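Local coordinates for protein glycosyl transferase (Staphylococcus aureus, PDB 5U02) that belongs to the TarS-type glycosyl transferases, here comprising a helical linker followed by two beta-rich C-terminal domains, with three chains in the assembly, at residues V139-F144 against I151-T156; H174-K179 against I212-L217; V230-N235 against F264-L269; T240-A245 against R255-F260. One frame throughout, in Å; residues are numbered along the deposited sequence.

Contact 1 of 4, residues V139-F144 against I151-T156; sequences VKMTAF and IVTELT
Strands 139-144 and 151-156 run antiparallel, their axes approaching to 4.4 Å at 164° between directions, and the ladder from Lys140-Thr156 to Phe144-Thr153 is interrupted by a classic beta bulge in which Thr142 and Ala143 both face Glu154. The bulge turns Thr142 toward the partner strand. With its OG1 between the backbone N and the carbonyl carbon (chi1 39°), Thr142 donates from OG1 to Glu154 OE1 over 2.7 Å, meeting the carboxylate on its anti side and somewhat out of its plane. Thr156 OG1 lies just as near Thr142 OG1, at 2.7 Å. The second carboxylate oxygen of Glu154 is bonded to Tyr206 of the second subunit, so both oxygens are held.

Ala143 O takes two donors: Thr153 OG1 at 3.0 Å, in the carbonyl plane, and Glu154 N at 2.9 Å, from above it. The same hydroxyl, OG1 of Thr153, sits at the edge of the Phe144 ring, 3.6 Å from its CD2. Further along the face that these two side chains share, Met141 CB rests on Leu155 CD2 at 3.7 Å.

Strand 150-159, which carries 151-156, pairs in turn with strand 193-199 on its other side, whereas Met141, Phe144 and Ile151 pack on Phe260, Pro258 and Leu256 of strand 252-260.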
loop_
_atom_site.group_PDB
_atom_site.type_symbol
_atom_site.label_atom_id
_atom_site.label_comp_id
_atom_site.label_asym_id
_atom_site.label_seq_id
_atom_site.Cartn_x
_atom_site.Cartn_y
_atom_site.Cartn_z
ATOM N N VAL A 139 14.560 4.195 -15.352
ATOM C CA VAL A 139 14.741 4.011 -13.918
ATOM C C VAL A 139 16.225 4.062 -13.600
ATOM O O VAL A 139 17.034 3.430 -14.288
ATOM C CB VAL A 139 14.129 2.685 -13.435
ATOM C CG1 VAL A 139 14.388 2.503 -11.942
ATOM C CG2 VAL A 139 12.643 2.655 -13.720
ATOM N N LYS A 140 16.580 4.809 -12.557
ATOM C CA LYS A 140 17.940 4.819 -12.039
ATOM C C LYS A 140 17.898 4.429 -10.566
ATOM O O LYS A 140 17.089 4.967 -9.801
ATOM C CB LYS A 140 18.608 6.189 -12.232
ATOM C CG LYS A 140 20.028 6.244 -11.687
ATOM C CD LYS A 140 20.566 7.656 -11.517
ATOM C CE LYS A 140 22.070 7.614 -11.251
ATOM N NZ LYS A 140 22.747 8.929 -11.426
ATOM N N MET A 141 18.740 3.472 -10.181
ATOM C CA MET A 141 18.832 3.045 -8.786
ATOM C C MET A 141 19.724 4.042 -8.060
ATOM O O MET A 141 20.952 3.967 -8.140
ATOM C CB MET A 141 19.369 1.621 -8.698
ATOM C CG MET A 141 19.367 1.022 -7.287
ATOM S SD MET A 141 20.064 -0.648 -7.250
ATOM C CE MET A 141 21.752 -0.321 -7.740
ATOM N N THR A 142 19.106 4.997 -7.363
ATOM C CA THR A 142 19.849 6.087 -6.745
ATOM C C THR A 142 20.316 5.783 -5.324
ATOM O O THR A 142 21.130 6.542 -4.788
ATOM C CB THR A 142 19.011 7.375 -6.751
ATOM O OG1 THR A 142 17.639 7.065 -6.483
ATOM C CG2 THR A 142 19.115 8.080 -8.101
ATOM N N ALA A 143 19.836 4.705 -4.702
ATOM C CA ALA A 143 20.383 4.261 -3.426
ATOM C C ALA A 143 20.215 2.754 -3.305
ATOM O O ALA A 143 19.257 2.179 -3.829
ATOM C CB ALA A 143 19.713 4.958 -2.233
ATOM N N PHE A 144 21.158 2.120 -2.603
ATOM C CA PHE A 144 21.030 0.702 -2.269
ATOM C C PHE A 144 21.868 0.417 -1.030
ATOM O O PHE A 144 23.098 0.353 -1.122
ATOM C CB PHE A 144 21.465 -0.177 -3.438
ATOM C CG PHE A 144 21.195 -1.644 -3.226
ATOM C CD1 PHE A 144 22.078 -2.431 -2.505
ATOM C CD2 PHE A 144 20.054 -2.231 -3.747
ATOM C CE1 PHE A 144 21.826 -3.783 -2.303
ATOM C CE2 PHE A 144 19.793 -3.584 -3.549
ATOM C CZ PHE A 144 20.679 -4.361 -2.829
ATOM N N ILE A 151 16.845 -4.570 3.372
ATOM C CA ILE A 151 17.413 -3.904 2.208
ATOM C C ILE A 151 16.639 -2.613 1.992
ATOM O O ILE A 151 15.401 -2.616 2.007
ATOM C CB ILE A 151 17.339 -4.797 0.957
ATOM C CG1 ILE A 151 18.117 -6.097 1.166
ATOM C CG2 ILE A 151 17.830 -4.045 -0.277
ATOM C CD1 ILE A 151 17.770 -7.171 0.141
ATOM N N VAL A 152 17.358 -1.513 1.795
ATOM C CA VAL A 152 16.757 -0.224 1.475
ATOM C C VAL A 152 17.279 0.197 0.110
ATOM O O VAL A 152 18.490 0.398 -0.063
ATOM C CB VAL A 152 17.075 0.841 2.535
ATOM C CG1 VAL A 152 16.367 2.158 2.209
ATOM C CG2 VAL A 152 16.687 0.339 3.914
ATOM N N THR A 153 16.375 0.322 -0.859
ATOM C CA THR A 153 16.764 0.736 -2.196
ATOM C C THR A 153 15.844 1.848 -2.674
ATOM O O THR A 153 14.635 1.833 -2.414
ATOM C CB THR A 153 16.757 -0.444 -3.191
ATOM O OG1 THR A 153 17.329 -0.021 -4.431
ATOM C CG2 THR A 153 15.357 -0.945 -3.444
ATOM N N GLU A 154 16.434 2.822 -3.359
ATOM C CA GLU A 154 15.712 3.955 -3.914
ATOM C C GLU A 154 15.811 3.897 -5.430
ATOM O O GLU A 154 16.914 3.803 -5.979
ATOM C CB GLU A 154 16.284 5.273 -3.385
ATOM C CG GLU A 154 15.549 6.514 -3.844
ATOM C CD GLU A 154 16.258 7.780 -3.419
ATOM O OE1 GLU A 154 17.300 8.108 -4.031
ATOM O OE2 GLU A 154 15.784 8.438 -2.464
ATOM N N LEU A 155 14.665 3.927 -6.100
ATOM C CA LEU A 155 14.600 3.935 -7.555
ATOM C C LEU A 155 14.013 5.261 -8.004
ATOM O O LEU A 155 12.939 5.657 -7.541
ATOM C CB LEU A 155 13.755 2.772 -8.077
ATOM C CG LEU A 155 14.264 1.392 -7.652
ATOM C CD1 LEU A 155 13.387 0.304 -8.238
ATOM C CD2 LEU A 155 15.711 1.211 -8.076
ATOM N N THR A 156 14.721 5.950 -8.896
ATOM C CA THR A 156 14.310 7.260 -9.380
ATOM C C THR A 156 13.873 7.140 -10.836
ATOM O O THR A 156 14.651 6.706 -11.691
ATOM C CB THR A 156 15.441 8.277 -9.239
ATOM O OG1 THR A 156 15.769 8.425 -7.854
ATOM C CG2 THR A 156 15.017 9.627 -9.794
#

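Contact 2 of 4, residues H174-K179 against I212-L217; sequences HSRNKK and IWDVFL
Asp214 OD1 is gripped by three groups: Arg176 NH2 across the contact, 2.7 Å away, together with Arg229 and Ser268 of the surrounding fold. Arg176 takes the carboxylate side-on, and its NE adds a second bond to Asp214 OD2 at 3.0 Å. Both bonds are nearly straight (177° and 175°) and use the syn lone pairs, with the guanidinium and carboxylate lying almost coplanar. The arginine reaches this position by folding at chi2 and chi3, which also lays one face of its guanidinium against Ile212, whose CG2 is 3.5 Å from Arg176 NH2.

Beneath this pair the backbone makes a short antiparallel ladder: Asp214 N donates to His174 O at 2.7 Å, and beyond it Ser175 pairs with Trp213, its CB over a face of the indole. His174 points a ring edge at the face of Phe216 in an offset edge-to-face pair, planes 72° apart. Past Ser175 the chain leaves the strand in a type I turn; overlapping its end is an Asx turn, Asn177 OD1 accepting from Lys179 N at 2.9 Å. A water accepts from Lys178 NZ and lies 3.0 Å from Asp214 OD2.

Two arginines converging on one carboxylate would probably favour the charged form of Asp214, and the one from the turn, Arg176, ties that turn to strand 212-221.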
loop_
_atom_site.group_PDB
_atom_site.type_symbol
_atom_site.label_atom_id
_atom_site.label_comp_id
_atom_site.label_asym_id
_atom_site.label_seq_id
_atom_site.Cartn_x
_atom_site.Cartn_y
_atom_site.Cartn_z
ATOM N N HIS A 174 12.052 -11.424 -9.288
ATOM C CA HIS A 174 11.647 -12.445 -10.245
ATOM C C HIS A 174 12.767 -13.468 -10.327
ATOM O O HIS A 174 13.910 -13.108 -10.626
ATOM C CB HIS A 174 11.361 -11.823 -11.616
ATOM C CG HIS A 174 10.305 -12.534 -12.411
ATOM N ND1 HIS A 174 9.942 -12.135 -13.684
ATOM C CD2 HIS A 174 9.537 -13.614 -12.121
ATOM C CE1 HIS A 174 8.995 -12.939 -14.137
ATOM N NE2 HIS A 174 8.732 -13.845 -13.210
ATOM N N SER A 175 12.457 -14.729 -10.035
ATOM C CA SER A 175 13.475 -15.764 -10.142
ATOM C C SER A 175 13.924 -15.879 -11.591
ATOM O O SER A 175 13.171 -15.573 -12.519
ATOM C CB SER A 175 12.954 -17.111 -9.626
ATOM O OG SER A 175 11.883 -17.614 -10.411
ATOM N N ARG A 176 15.179 -16.299 -11.783
ATOM C CA ARG A 176 15.740 -16.337 -13.132
ATOM C C ARG A 176 14.915 -17.230 -14.051
ATOM O O ARG A 176 14.749 -16.926 -15.238
ATOM C CB ARG A 176 17.200 -16.800 -13.090
ATOM C CG ARG A 176 17.829 -17.083 -14.463
ATOM C CD ARG A 176 17.944 -15.811 -15.290
ATOM N NE ARG A 176 18.460 -14.695 -14.511
ATOM C CZ ARG A 176 19.752 -14.381 -14.425
ATOM N NH1 ARG A 176 20.664 -15.115 -15.053
ATOM N NH2 ARG A 176 20.145 -13.342 -13.694
ATOM N N ASN A 177 14.368 -18.323 -13.522
ATOM C CA ASN A 177 13.534 -19.203 -14.334
ATOM C C ASN A 177 12.092 -18.717 -14.442
ATOM O O ASN A 177 11.231 -19.485 -14.881
ATOM C CB ASN A 177 13.565 -20.633 -13.778
ATOM C CG ASN A 177 12.978 -20.743 -12.373
ATOM O OD1 ASN A 177 12.377 -19.802 -11.847
ATOM N ND2 ASN A 177 13.151 -21.907 -11.762
ATOM N N LYS A 178 11.810 -17.482 -14.026
ATOM C CA LYS A 178 10.489 -16.860 -14.083
ATOM C C LYS A 178 9.429 -17.601 -13.269
ATOM O O LYS A 178 8.250 -17.234 -13.327
ATOM C CB LYS A 178 10.000 -16.706 -15.532
ATOM C CG LYS A 178 11.061 -16.244 -16.515
ATOM C CD LYS A 178 11.263 -14.744 -16.438
ATOM C CE LYS A 178 12.653 -14.350 -16.912
ATOM N NZ LYS A 178 12.920 -12.909 -16.660
ATOM N N LYS A 179 9.803 -18.625 -12.494
ATOM C CA LYS A 179 8.789 -19.443 -11.835
ATOM C C LYS A 179 8.231 -18.778 -10.582
ATOM O O LYS A 179 7.036 -18.902 -10.291
ATOM C CB LYS A 179 9.352 -20.827 -11.495
ATOM C CG LYS A 179 9.688 -21.677 -12.716
ATOM C CD LYS A 179 9.268 -23.124 -12.521
ATOM C CE LYS A 179 9.461 -23.941 -13.795
ATOM N NZ LYS A 179 10.890 -24.306 -14.001
ATOM N N ILE A 212 18.659 -17.397 -7.805
ATOM C CA ILE A 212 18.833 -16.122 -8.494
ATOM C C ILE A 212 17.506 -15.374 -8.496
ATOM O O ILE A 212 16.496 -15.881 -9.000
ATOM C CB ILE A 212 19.346 -16.325 -9.929
ATOM C CG1 ILE A 212 20.685 -17.066 -9.916
ATOM C CG2 ILE A 212 19.486 -14.985 -10.626
ATOM C CD1 ILE A 212 21.156 -17.500 -11.306
ATOM N N TRP A 213 17.517 -14.159 -7.948
ATOM C CA TRP A 213 16.353 -13.280 -7.915
ATOM C C TRP A 213 16.730 -11.980 -8.612
ATOM O O TRP A 213 17.594 -11.241 -8.130
ATOM C CB TRP A 213 15.894 -13.022 -6.478
ATOM C CG TRP A 213 15.458 -14.262 -5.744
ATOM C CD1 TRP A 213 16.248 -15.097 -5.006
ATOM C CD2 TRP A 213 14.130 -14.806 -5.683
ATOM N NE1 TRP A 213 15.494 -16.124 -4.489
ATOM C CE2 TRP A 213 14.192 -15.967 -4.889
ATOM C CE3 TRP A 213 12.897 -14.420 -6.219
ATOM C CZ2 TRP A 213 13.070 -16.747 -4.618
ATOM C CZ3 TRP A 213 11.782 -15.202 -5.952
ATOM C CH2 TRP A 213 11.877 -16.349 -5.158
ATOM N N ASP A 214 16.096 -11.708 -9.748
ATOM C CA ASP A 214 16.370 -10.495 -10.497
ATOM C C ASP A 214 15.412 -9.394 -10.057
ATOM O O ASP A 214 14.254 -9.660 -9.721
ATOM C CB ASP A 214 16.264 -10.745 -12.004
ATOM C CG ASP A 214 17.152 -11.904 -12.475
ATOM O OD1 ASP A 214 18.383 -11.779 -12.337
ATOM O OD2 ASP A 214 16.629 -12.881 -13.055
ATOM N N VAL A 215 15.907 -8.159 -10.032
ATOM C CA VAL A 215 15.153 -7.023 -9.502
ATOM C C VAL A 215 14.490 -6.280 -10.657
ATOM O O VAL A 215 15.164 -5.869 -11.609
ATOM C CB VAL A 215 16.055 -6.082 -8.687
ATOM C CG1 VAL A 215 15.230 -4.991 -8.018
ATOM C CG2 VAL A 215 16.839 -6.872 -7.638
ATOM N N PHE A 216 13.172 -6.117 -10.573
ATOM C CA PHE A 216 12.394 -5.310 -11.500
ATOM C C PHE A 216 11.626 -4.243 -10.728
ATOM O O PHE A 216 11.346 -4.386 -9.534
ATOM C CB PHE A 216 11.383 -6.155 -12.295
ATOM C CG PHE A 216 12.002 -7.144 -13.247
ATOM C CD1 PHE A 216 12.582 -8.307 -12.778
ATOM C CD2 PHE A 216 11.960 -6.927 -14.617
ATOM C CE1 PHE A 216 13.132 -9.225 -13.655
ATOM C CE2 PHE A 216 12.508 -7.846 -15.499
ATOM C CZ PHE A 216 13.094 -8.993 -15.018
ATOM N N LEU A 217 11.276 -3.168 -11.428
ATOM C CA LEU A 217 10.288 -2.210 -10.951
ATOM C C LEU A 217 9.035 -2.357 -11.800
ATOM O O LEU A 217 9.088 -2.184 -13.022
ATOM C CB LEU A 217 10.805 -0.775 -11.022
ATOM C CG LEU A 217 9.778 0.249 -10.524
ATOM C CD1 LEU A 217 9.670 0.199 -9.006
ATOM C CD2 LEU A 217 10.105 1.661 -10.988
HETATM O O HOH W 1 13.770 -13.047 -13.924
#

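Contact 3 of 4, residues V230-N235 against F264-L269; sequences VGNQRN and FNNISL
Gly231 and Asn266 come together at the tight end of this contact, their CA atoms 4.1 Å apart. Backbone lies directly against backbone there, because Gly231 has no side chain and adopts phi 130° and psi -35°, a conformation that suits glycine. Next to it, Ile267 N donates to Val230 O at 3.2 Å, a nearly straight bond that lies in the carbonyl plane on a lone pair. Behind that bond the methyls Val230 CG2 and Ile267 CG2 face each other at 4.2 Å, with Val139, Met141 and Val215 packed around the two residues.

The join belongs to the first C-terminal domain, of the immunoglobulin-like E-set class, at the point where the chain leaving strand 224-229 passes the beginning of strand 267-274. Arg234 closes it from one flank. Its chain is extended from CG to NE and brings NH1 to Gly231 O, 2.6 Å away, while NH2 donates to Asn265 OD1 at 3.2 Å. The Asn265 amide stands steeply to the guanidinium, at 74°, and Phe260 adds a cation-pi contact.

Toward solvent the fit slackens. Asn232 CB leans on Phe264 O at 3.3 Å, but the Phe264 ring itself swings outward and is exposed. A water bridges the two loops here, donating to Asn232 O and accepting from Asn265 ND2.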
loop_
_atom_site.group_PDB
_atom_site.type_symbol
_atom_site.label_atom_id
_atom_site.label_comp_id
_atom_site.label_asym_id
_atom_site.label_seq_id
_atom_site.Cartn_x
_atom_site.Cartn_y
_atom_site.Cartn_z
ATOM N N VAL A 230 16.078 -3.275 -13.482
ATOM C CA VAL A 230 16.775 -2.149 -12.872
ATOM C C VAL A 230 18.201 -2.537 -12.512
ATOM O O VAL A 230 18.521 -3.711 -12.288
ATOM C CB VAL A 230 16.029 -1.617 -11.628
ATOM C CG1 VAL A 230 14.611 -1.197 -11.992
ATOM C CG2 VAL A 230 16.019 -2.652 -10.525
ATOM N N GLY A 231 19.061 -1.524 -12.455
ATOM C CA GLY A 231 20.425 -1.701 -12.004
ATOM C C GLY A 231 21.464 -1.122 -12.940
ATOM O O GLY A 231 22.494 -0.621 -12.479
ATOM N N ASN A 232 21.213 -1.177 -14.254
ATOM C CA ASN A 232 22.222 -0.753 -15.220
ATOM C C ASN A 232 22.440 0.755 -15.201
ATOM O O ASN A 232 23.520 1.217 -15.587
ATOM C CB ASN A 232 21.845 -1.234 -16.629
ATOM C CG ASN A 232 20.592 -0.566 -17.172
ATOM O OD1 ASN A 232 20.674 0.399 -17.931
ATOM N ND2 ASN A 232 19.427 -1.081 -16.797
ATOM N N GLN A 233 21.449 1.528 -14.761
ATOM C CA GLN A 233 21.626 2.934 -14.429
ATOM C C GLN A 233 21.548 3.052 -12.915
ATOM O O GLN A 233 20.552 2.642 -12.309
ATOM C CB GLN A 233 20.568 3.810 -15.103
ATOM C CG GLN A 233 20.599 3.765 -16.623
ATOM C CD GLN A 233 21.976 4.081 -17.183
ATOM O OE1 GLN A 233 22.608 5.064 -16.790
ATOM N NE2 GLN A 233 22.454 3.239 -18.095
ATOM N N ARG A 234 22.597 3.593 -12.304
ATOM C CA ARG A 234 22.654 3.617 -10.852
ATOM C C ARG A 234 23.723 4.596 -10.399
ATOM O O ARG A 234 24.649 4.925 -11.146
ATOM C CB ARG A 234 22.950 2.225 -10.286
ATOM C CG ARG A 234 24.300 1.671 -10.721
ATOM C CD ARG A 234 24.578 0.337 -10.061
ATOM N NE ARG A 234 25.857 -0.236 -10.474
ATOM C CZ ARG A 234 26.009 -1.070 -11.497
ATOM N NH1 ARG A 234 24.960 -1.436 -12.225
ATOM N NH2 ARG A 234 27.210 -1.547 -11.789
ATOM N N ASN A 235 23.579 5.057 -9.160
ATOM C CA ASN A 235 24.714 5.641 -8.470
ATOM C C ASN A 235 25.711 4.539 -8.123
ATOM O O ASN A 235 25.387 3.347 -8.138
ATOM C CB ASN A 235 24.269 6.375 -7.203
ATOM C CG ASN A 235 23.624 7.714 -7.499
ATOM O OD1 ASN A 235 23.972 8.380 -8.472
ATOM N ND2 ASN A 235 22.683 8.121 -6.651
ATOM N N PHE A 264 24.052 -7.324 -18.992
ATOM C CA PHE A 264 23.464 -5.990 -19.053
ATOM C C PHE A 264 23.641 -5.187 -17.772
ATOM O O PHE A 264 23.023 -4.124 -17.640
ATOM C CB PHE A 264 21.975 -6.069 -19.412
ATOM C CG PHE A 264 21.717 -6.703 -20.742
ATOM C CD1 PHE A 264 22.000 -6.023 -21.914
ATOM C CD2 PHE A 264 21.212 -7.990 -20.823
ATOM C CE1 PHE A 264 21.775 -6.613 -23.147
ATOM C CE2 PHE A 264 20.985 -8.585 -22.051
ATOM C CZ PHE A 264 21.264 -7.896 -23.213
ATOM N N ASN A 265 24.454 -5.660 -16.828
ATOM C CA ASN A 265 24.859 -4.857 -15.674
ATOM C C ASN A 265 23.668 -4.493 -14.785
ATOM O O ASN A 265 23.632 -3.416 -14.183
ATOM C CB ASN A 265 25.607 -3.599 -16.134
ATOM C CG ASN A 265 26.476 -3.001 -15.052
ATOM O OD1 ASN A 265 26.885 -3.686 -14.118
ATOM N ND2 ASN A 265 26.764 -1.709 -15.174
ATOM N N ASN A 266 22.674 -5.372 -14.704
ATOM C CA ASN A 266 21.527 -5.176 -13.832
ATOM C C ASN A 266 21.747 -5.897 -12.507
ATOM O O ASN A 266 22.544 -6.828 -12.408
ATOM C CB ASN A 266 20.243 -5.675 -14.498
ATOM C CG ASN A 266 19.843 -4.830 -15.689
ATOM O OD1 ASN A 266 19.873 -5.294 -16.827
ATOM N ND2 ASN A 266 19.482 -3.585 -15.437
ATOM N N ILE A 267 21.012 -5.470 -11.488
ATOM C CA ILE A 267 21.257 -5.951 -10.133
ATOM C C ILE A 267 20.349 -7.136 -9.837
ATOM O O ILE A 267 19.170 -7.154 -10.213
ATOM C CB ILE A 267 21.073 -4.818 -9.106
ATOM C CG1 ILE A 267 21.508 -5.283 -7.716
ATOM C CG2 ILE A 267 19.631 -4.311 -9.089
ATOM C CD1 ILE A 267 21.636 -4.159 -6.720
ATOM N N SER A 268 20.911 -8.144 -9.174
ATOM C CA SER A 268 20.177 -9.337 -8.784
ATOM C C SER A 268 20.602 -9.740 -7.378
ATOM O O SER A 268 21.555 -9.195 -6.814
ATOM C CB SER A 268 20.409 -10.481 -9.778
ATOM O OG SER A 268 19.950 -10.131 -11.073
ATOM N N LEU A 269 19.881 -10.701 -6.803
ATOM C CA LEU A 269 20.163 -11.209 -5.466
ATOM C C LEU A 269 20.455 -12.701 -5.543
ATOM O O LEU A 269 19.639 -13.472 -6.060
ATOM C CB LEU A 269 18.993 -10.948 -4.515
ATOM C CG LEU A 269 18.460 -9.512 -4.510
ATOM C CD1 LEU A 269 17.333 -9.346 -3.504
ATOM C CD2 LEU A 269 19.580 -8.527 -4.225
HETATM O O HOH W 2 25.704 0.338 -17.406
#

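Contact 4 of 4, residues T240-A245 against R255-F260; sequences TAETSA and RLTPYF
A type II turn, Thr240 to Thr243, feeds the chain into the beta hairpin of strands 245-249 and 252-260, and Ala245 is where it begins to pair with the second strand. Ala245 and Leu256 form a hydrogen-bonded antiparallel pair, with Leu256 N to Ala245 O at 2.9 Å and the return bond, Ala245 N to Leu256 O, at 3.0 Å. One residue back, two hydroxyls meet: Ser244 OG and Thr257 OG1 are hydrogen-bonded at 2.6 Å. Arg255, extended from CG to NE, reaches forward along its own strand and donates from NH1 to Thr257 OG1 at 3.0 Å, with that oxygen lying in the guanidinium plane.

The turn itself is secured by Thr243, whose OG1 and N both reach Thr240 O from the same face of its plane. Glu242 takes the positive-phi place (phi 75°), and its side chain comes back over Thr257, OE1 lying 3.5 Å from Thr257 CG2. That oxygen is salt-bridged to Arg297; Arg255 NH1, 4.1 Å from Glu242 OE1, offers only its charge, since that oxygen lies well out of the guanidinium plane and no N-H points at it. A nearby carboxylate may ease the closeness of Arg255 to Arg297. Two waters bridge to Pro258 O, one from Glu242 N and one from Thr243 O.

A turn delivering the chain into the first strand of an antiparallel beta hairpin, whose return strand is 252-260, is the element seen here in this E-set, immunoglobulin-like domain.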
loop_
_atom_site.group_PDB
_atom_site.type_symbol
_atom_site.label_atom_id
_atom_site.label_comp_id
_atom_site.label_asym_id
_atom_site.label_seq_id
_atom_site.Cartn_x
_atom_site.Cartn_y
_atom_site.Cartn_z
ATOM N N THR A 240 31.975 -3.163 -1.609
ATOM C CA THR A 240 32.817 -4.057 -2.390
ATOM C C THR A 240 31.980 -5.214 -2.926
ATOM O O THR A 240 31.044 -5.686 -2.272
ATOM C CB THR A 240 33.961 -4.598 -1.528
ATOM O OG1 THR A 240 34.668 -3.504 -0.926
ATOM C CG2 THR A 240 34.930 -5.424 -2.362
ATOM N N ALA A 241 32.317 -5.663 -4.134
ATOM C CA ALA A 241 31.601 -6.778 -4.739
ATOM C C ALA A 241 31.612 -7.988 -3.813
ATOM O O ALA A 241 32.570 -8.210 -3.068
ATOM C CB ALA A 241 32.224 -7.138 -6.089
ATOM N N GLU A 242 30.517 -8.747 -3.845
ATOM C CA GLU A 242 30.268 -9.959 -3.071
ATOM C C GLU A 242 29.957 -9.689 -1.597
ATOM O O GLU A 242 29.729 -10.647 -0.847
ATOM C CB GLU A 242 31.424 -10.966 -3.180
ATOM C CG GLU A 242 31.673 -11.451 -4.608
ATOM C CD GLU A 242 30.482 -12.204 -5.188
ATOM O OE1 GLU A 242 29.798 -12.919 -4.428
ATOM O OE2 GLU A 242 30.222 -12.073 -6.402
ATOM N N THR A 243 29.909 -8.430 -1.160
ATOM C CA THR A 243 29.426 -8.121 0.182
ATOM C C THR A 243 28.025 -8.698 0.377
ATOM O O THR A 243 27.148 -8.527 -0.476
ATOM C CB THR A 243 29.418 -6.604 0.405
ATOM O OG1 THR A 243 30.762 -6.114 0.404
ATOM C CG2 THR A 243 28.764 -6.252 1.735
ATOM N N SER A 244 27.817 -9.384 1.502
ATOM C CA SER A 244 26.637 -10.211 1.712
ATOM C C SER A 244 25.972 -9.893 3.043
ATOM O O SER A 244 26.508 -9.170 3.886
ATOM C CB SER A 244 26.989 -11.707 1.680
ATOM O OG SER A 244 27.521 -12.082 0.430
ATOM N N ALA A 245 24.792 -10.477 3.220
ATOM C CA ALA A 245 24.034 -10.428 4.459
ATOM C C ALA A 245 23.789 -11.849 4.947
ATOM O O ALA A 245 23.458 -12.738 4.153
ATOM C CB ALA A 245 22.697 -9.709 4.258
ATOM N N ARG A 255 23.744 -16.966 2.784
ATOM C CA ARG A 255 24.161 -15.620 2.431
ATOM C C ARG A 255 23.232 -15.083 1.353
ATOM O O ARG A 255 22.802 -15.826 0.463
ATOM C CB ARG A 255 25.624 -15.568 1.959
ATOM C CG ARG A 255 25.963 -16.402 0.720
ATOM C CD ARG A 255 27.397 -16.107 0.277
ATOM N NE ARG A 255 27.915 -17.046 -0.718
ATOM C CZ ARG A 255 27.919 -16.820 -2.028
ATOM N NH1 ARG A 255 27.421 -15.687 -2.505
ATOM N NH2 ARG A 255 28.420 -17.722 -2.865
ATOM N N LEU A 256 22.891 -13.801 1.472
ATOM C CA LEU A 256 22.168 -13.058 0.444
ATOM C C LEU A 256 23.163 -12.061 -0.130
ATOM O O LEU A 256 23.651 -11.181 0.589
ATOM C CB LEU A 256 20.936 -12.361 1.018
ATOM C CG LEU A 256 20.010 -11.594 0.072
ATOM C CD1 LEU A 256 19.466 -12.532 -0.975
ATOM C CD2 LEU A 256 18.858 -10.925 0.825
ATOM N N THR A 257 23.486 -12.214 -1.409
ATOM C CA THR A 257 24.573 -11.463 -2.038
ATOM C C THR A 257 24.036 -10.652 -3.204
ATOM O O THR A 257 23.682 -11.236 -4.246
ATOM C CB THR A 257 25.673 -12.411 -2.521
ATOM O OG1 THR A 257 26.130 -13.222 -1.430
ATOM C CG2 THR A 257 26.853 -11.629 -3.093
ATOM N N PRO A 258 23.934 -9.330 -3.088
ATOM C CA PRO A 258 23.652 -8.514 -4.272
ATOM C C PRO A 258 24.822 -8.560 -5.237
ATOM O O PRO A 258 25.985 -8.651 -4.835
ATOM C CB PRO A 258 23.457 -7.101 -3.704
ATOM C CG PRO A 258 23.159 -7.307 -2.247
ATOM C CD PRO A 258 23.937 -8.529 -1.852
ATOM N N TYR A 259 24.505 -8.499 -6.526
ATOM C CA TYR A 259 25.536 -8.466 -7.554
ATOM C C TYR A 259 24.906 -7.958 -8.838
ATOM O O TYR A 259 23.686 -7.799 -8.937
ATOM C CB TYR A 259 26.173 -9.846 -7.762
ATOM C CG TYR A 259 25.215 -10.846 -8.365
ATOM C CD1 TYR A 259 24.215 -11.421 -7.595
ATOM C CD2 TYR A 259 25.303 -11.216 -9.700
ATOM C CE1 TYR A 259 23.316 -12.335 -8.137
ATOM C CE2 TYR A 259 24.413 -12.131 -10.251
ATOM C CZ TYR A 259 23.425 -12.689 -9.468
ATOM O OH TYR A 259 22.551 -13.598 -10.035
ATOM N N PHE A 260 25.759 -7.717 -9.829
ATOM C CA PHE A 260 25.361 -7.133 -11.098
ATOM C C PHE A 260 25.660 -8.115 -12.218
ATOM O O PHE A 260 26.736 -8.722 -12.248
ATOM C CB PHE A 260 26.078 -5.800 -11.321
ATOM C CG PHE A 260 25.768 -4.779 -10.264
ATOM C CD1 PHE A 260 24.617 -4.012 -10.340
ATOM C CD2 PHE A 260 26.606 -4.613 -9.175
ATOM C CE1 PHE A 260 24.317 -3.084 -9.354
ATOM C CE2 PHE A 260 26.317 -3.683 -8.194
ATOM C CZ PHE A 260 25.172 -2.914 -8.284
HETATM O O HOH W 3 28.647 -8.659 -5.717
HETATM O O HOH W 4 27.514 -7.084 -2.921
#

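All four contacts belong to one antiparallel sheet system in the first C-terminal domain. Contacts 1 and 3 are closest, with centres about 10 Å apart, joined where Asn235 ND2 meets Thr142 O at 2.9 Å. Strand 267-274 of contact 3 is the shared neighbour of strands 212-221 and 252-260, pairing with contact 2 through Trp213 O and Leu269 N, 2.7 Å apart, and with contact 4 through Ser268 N and Tyr259 O at 2.8 Å; Asp214 OD1 and Ser268 OG, 2.6 Å apart, add a side-chain link. Contacts 1 and 2, about 17 Å between centres, meet by apolar packing of Leu155 on Leu217. A bound imidazole, probably from the crystallisation liquor, lies with its nearest atoms about 3 Å from the Glu242 side chain of contact 4.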